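Local atomic coordinates of bromo domain-containing protein (PDB entry 5K29), a protein that is of unknown function but carries a bromodomain, the module that in its family recognises acetylated lysines, and so probably reads acetylation marks on histones or other proteins. Residues Gly111-Asp114 and Ala115-Gln119; Asn87-Phe91 and Asn92-Gly96. One frame throughout, in Å; residues are numbered along the deposited sequence.

Contact 1 of 2, residues Gly111-Asp114 and Ala115-Gln119; sequences GKID and AYISQ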
loop_
_atom_site.group_PDB
_atom_site.type_symbol
_atom_site.label_atom_id
_atom_site.label_comp_id
_atom_site.label_asym_id
_atom_site.label_seq_id
_atom_site.Cartn_x
_atom_site.Cartn_y
_atom_site.Cartn_z
ATOM N N GLY A 111 -6.049 2.706 -5.677
ATOM C CA GLY A 111 -6.135 3.691 -6.756
ATOM C C GLY A 111 -4.759 4.188 -7.162
ATOM O O GLY A 111 -4.433 4.175 -8.346
ATOM N N LYS A 112 -3.913 4.543 -6.175
ATOM C CA LYS A 112 -2.530 5.022 -6.392
ATOM C C LYS A 112 -1.625 3.913 -6.940
ATOM O O LYS A 112 -0.776 4.162 -7.796
ATOM C CB LYS A 112 -1.920 5.608 -5.097
ATOM C CG LYS A 112 -2.362 7.031 -4.785
ATOM C CD LYS A 112 -1.206 7.988 -5.026
ATOM C CE LYS A 112 -1.597 9.442 -5.032
ATOM N NZ LYS A 112 -1.776 9.976 -3.660
ATOM N N ILE A 113 -1.836 2.686 -6.467
ATOM C CA ILE A 113 -1.089 1.512 -6.902
ATOM C C ILE A 113 -1.436 1.211 -8.353
ATOM O O ILE A 113 -0.526 0.982 -9.146
ATOM C CB ILE A 113 -1.291 0.290 -5.927
ATOM C CG1 ILE A 113 -0.655 0.592 -4.524
ATOM C CG2 ILE A 113 -0.697 -0.988 -6.537
ATOM C CD1 ILE A 113 -1.178 -0.263 -3.290
ATOM N N ASP A 114 -2.728 1.278 -8.722
ATOM C CA ASP A 114 -3.157 1.012 -10.109
ATOM C C ASP A 114 -2.732 2.104 -11.079
ATOM O O ASP A 114 -2.389 1.796 -12.225
ATOM C CB ASP A 114 -4.659 0.725 -10.217
ATOM C CG ASP A 114 -5.114 -0.580 -9.571
ATOM O OD1 ASP A 114 -4.314 -1.564 -9.564
ATOM O OD2 ASP A 114 -6.288 -0.642 -9.115
ATOM N N ALA A 115 -2.753 3.378 -10.626
ATOM C CA ALA A 115 -2.336 4.531 -11.429
ATOM C C ALA A 115 -0.838 4.416 -11.679
ATOM O O ALA A 115 -0.385 4.764 -12.757
ATOM C CB ALA A 115 -2.630 5.819 -10.690
ATOM N N TYR A 116 -0.071 3.915 -10.694
ATOM C CA TYR A 116 1.367 3.737 -10.888
ATOM C C TYR A 116 1.606 2.723 -12.057
ATOM O O TYR A 116 2.391 3.007 -12.957
ATOM C CB TYR A 116 2.060 3.289 -9.589
ATOM C CG TYR A 116 3.496 2.863 -9.825
ATOM C CD1 TYR A 116 4.523 3.803 -9.883
ATOM C CD2 TYR A 116 3.818 1.528 -10.066
ATOM C CE1 TYR A 116 5.832 3.424 -10.167
ATOM C CE2 TYR A 116 5.122 1.141 -10.366
ATOM C CZ TYR A 116 6.132 2.089 -10.377
ATOM O OH TYR A 116 7.425 1.703 -10.624
ATOM N N ILE A 117 0.956 1.549 -11.992
ATOM C CA ILE A 117 0.974 0.468 -12.999
ATOM C C ILE A 117 0.535 1.011 -14.365
ATOM O O ILE A 117 1.248 0.809 -15.347
ATOM C CB ILE A 117 0.068 -0.708 -12.547
ATOM C CG1 ILE A 117 0.616 -1.405 -11.295
ATOM C CG2 ILE A 117 -0.147 -1.688 -13.676
ATOM C CD1 ILE A 117 -0.423 -2.343 -10.594
ATOM N N SER A 118 -0.612 1.734 -14.413
ATOM C CA SER A 118 -1.150 2.369 -15.623
ATOM C C SER A 118 -0.140 3.356 -16.198
ATOM O O SER A 118 -0.027 3.453 -17.415
ATOM C CB SER A 118 -2.431 3.135 -15.316
ATOM O OG SER A 118 -3.391 2.331 -14.655
ATOM N N GLN A 119 0.574 4.108 -15.331
ATOM C CA GLN A 119 1.572 5.085 -15.785
ATOM C C GLN A 119 2.801 4.401 -16.393
ATOM O O GLN A 119 3.282 4.870 -17.403
ATOM C CB GLN A 119 1.964 6.055 -14.665
ATOM C CG GLN A 119 0.955 7.175 -14.436
#
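Ser118 folds back along the helix onto the carbonyl of Asp114. Its OG donates to Asp114 O at 2.7 Å, and its own backbone N reaches the same oxygen at 2.8 Å. The two donors come from opposite faces of the carbonyl plane. Two bonds thus grip this oxygen. The hydroxyl sits well off the carbonyl plane, 41° out of it. The torsion of Ser118 allows it: OG lies beside its backbone N (chi1 -53°), over the preceding turn.

The packed side is formed by Ile113, Ile117 and Tyr116. Ile117 CG1 lies 3.4 Å from Ile113 O, and Ile117 CD1 meets Ile113 CG2 at 4.3 Å. Both isoleucines also touch Leu74. Tyr116 OH is hydrogen-bonded to Glu14 of helix 12-21, and its ring meets that of Tyr10, just before that helix, edge-to-face.

Asp114 runs alongside Ile117. Its carboxylate forms a salt bridge with Lys78 of helix 75-92.

The other side is looser. Gly111, Ala115 and Ser118 are exposed. Apart from the serine hydroxyl, backbone bonds carry the contact there, as in Ala115 N to Gly111 O at 2.9 Å. This is an amphipathic stretch of regular alpha-helix, with a serine hydroxyl bonded back to the i-4 carbonyl, in the last helix of the bromodomain's left-handed four-helix bundle.

Contact 2 of 2, residues Asn87-Phe91 and Asn92-Gly96; sequences NCILF and NGAEG
Asn92 lies back over the carbonyl of Cys88, while Ile89 turns another way and meets Ala94.

The CG of Asn92 stands beside its own backbone N (chi1 -60°), which brings the amide to the preceding turn. Asn92 CB lies 3.4 Å from Cys88 O, and Asn92 ND2 comes to 3.5 Å from the same oxygen. The bond to that oxygen is made by the backbone: Asn92 N donates to Cys88 O at 2.9 Å.

Ile89 points its CB away from the residues that follow. Its CG2 branch still passes 4.1 Å from Ala94 CA, and it meets Ala94 CB at 4.3 Å. This is a light apolar touch.

Phe91 leads its ring away from 92-96. Leu90 CG covers one face of that ring near its margin, 4.2 Å from the ring plane. Asn87 OD1 lies at the ring edge, in plane.

Gly93 ends the helix. Its N makes a weak bond to Ile89 O, bent to 129°. Its positive phi (92°) suits glycine and turns the chain out of the helical path.

The arrangement closes helix 75-92 and opens the short loop to helix 97-122, with Gly96 as the N-cap residue. Cys88 is disulfide-bonded to Cys50 and packs on Ala102. Asn92 touches Tyr98, and Ala94 O accepts from Arg103, so helix 97-122 meets both the last turn of helix 75-92 and the loop after it.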
loop_
_atom_site.group_PDB
_atom_site.type_symbol
_atom_site.label_atom_id
_atom_site.label_comp_id
_atom_site.label_asym_id
_atom_site.label_seq_id
_atom_site.Cartn_x
_atom_site.Cartn_y
_atom_site.Cartn_z
ATOM N N ASN A 87 -6.539 -6.116 9.790
ATOM C CA ASN A 87 -6.080 -6.006 11.173
ATOM C C ASN A 87 -6.773 -4.834 11.890
ATOM O O ASN A 87 -7.200 -5.008 13.033
ATOM C CB ASN A 87 -4.559 -5.878 11.246
ATOM C CG ASN A 87 -4.035 -6.203 12.615
ATOM O OD1 ASN A 87 -4.209 -7.310 13.124
ATOM N ND2 ASN A 87 -3.416 -5.231 13.256
ATOM N N CYS A 88 -6.953 -3.679 11.175
ATOM C CA CYS A 88 -7.649 -2.478 11.668
ATOM C C CYS A 88 -9.086 -2.870 11.995
ATOM O O CYS A 88 -9.586 -2.558 13.067
ATOM C CB CYS A 88 -7.630 -1.357 10.627
ATOM S SG CYS A 88 -5.984 -0.683 10.258
ATOM N N ILE A 89 -9.750 -3.555 11.055
ATOM C CA ILE A 89 -11.140 -3.992 11.241
ATOM C C ILE A 89 -11.269 -4.911 12.461
ATOM O O ILE A 89 -12.183 -4.721 13.254
ATOM C CB ILE A 89 -11.726 -4.604 9.936
ATOM C CG1 ILE A 89 -11.867 -3.522 8.830
ATOM C CG2 ILE A 89 -13.067 -5.361 10.195
ATOM C CD1 ILE A 89 -12.146 -4.094 7.426
ATOM N N LEU A 90 -10.356 -5.893 12.618
ATOM C CA LEU A 90 -10.417 -6.831 13.756
ATOM C C LEU A 90 -10.373 -6.111 15.102
ATOM O O LEU A 90 -11.194 -6.387 15.978
ATOM C CB LEU A 90 -9.313 -7.913 13.667
ATOM C CG LEU A 90 -9.038 -8.756 14.931
ATOM C CD1 LEU A 90 -10.240 -9.595 15.336
ATOM C CD2 LEU A 90 -7.840 -9.621 14.758
ATOM N N PHE A 91 -9.446 -5.164 15.247
ATOM C CA PHE A 91 -9.250 -4.479 16.513
ATOM C C PHE A 91 -10.202 -3.303 16.760
ATOM O O PHE A 91 -10.507 -3.053 17.917
ATOM C CB PHE A 91 -7.774 -4.072 16.670
ATOM C CG PHE A 91 -6.913 -5.266 17.050
ATOM C CD1 PHE A 91 -6.896 -5.749 18.367
ATOM C CD2 PHE A 91 -6.146 -5.925 16.094
ATOM C CE1 PHE A 91 -6.110 -6.853 18.716
ATOM C CE2 PHE A 91 -5.371 -7.037 16.440
ATOM C CZ PHE A 91 -5.364 -7.500 17.741
ATOM N N ASN A 92 -10.713 -2.629 15.717
ATOM C CA ASN A 92 -11.603 -1.481 15.926
ATOM C C ASN A 92 -13.104 -1.761 15.704
ATOM O O ASN A 92 -13.921 -0.873 15.968
ATOM C CB ASN A 92 -11.155 -0.277 15.072
ATOM C CG ASN A 92 -9.758 0.241 15.350
ATOM O OD1 ASN A 92 -9.289 0.264 16.492
ATOM N ND2 ASN A 92 -9.079 0.722 14.310
ATOM N N GLY A 93 -13.457 -2.967 15.248
ATOM C CA GLY A 93 -14.839 -3.332 14.945
ATOM C C GLY A 93 -15.155 -3.048 13.489
ATOM O O GLY A 93 -14.465 -2.244 12.862
ATOM N N ALA A 94 -16.174 -3.718 12.922
ATOM C CA ALA A 94 -16.537 -3.574 11.501
ATOM C C ALA A 94 -17.334 -2.307 11.160
ATOM O O ALA A 94 -17.323 -1.869 10.006
ATOM C CB ALA A 94 -17.278 -4.811 11.017
ATOM N N GLU A 95 -18.032 -1.737 12.149
ATOM C CA GLU A 95 -18.830 -0.520 12.000
ATOM C C GLU A 95 -18.208 0.605 12.815
ATOM O O GLU A 95 -17.612 0.355 13.868
ATOM C CB GLU A 95 -20.290 -0.759 12.427
ATOM N N GLY A 96 -18.351 1.827 12.313
ATOM C CA GLY A 96 -17.827 3.031 12.949
ATOM C C GLY A 96 -16.888 3.819 12.062
ATOM O O GLY A 96 -16.608 3.412 10.931
#

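Both contacts are local and lie at the surface, each with a single buried residue, Ile113 in contact 1 and Cys88 in contact 2. They sit on opposite sides of the chain's centre, about 27 Å apart between centres, and do not touch. Contact 1 lies within helix 97-122, so regular backbone bonds run through it. Contact 2 spans the end of helix 75-92, where the bonding weakens and a glycine redirects the chain. Their ties to the fold differ too. In contact 1, Asp114 pairs with Lys78 of helix 75-92, and Tyr116 bonds to and packs on helix 12-21. Residues 87-96 have a disulfide to Cys50 and pack on the start of the same helix 97-122.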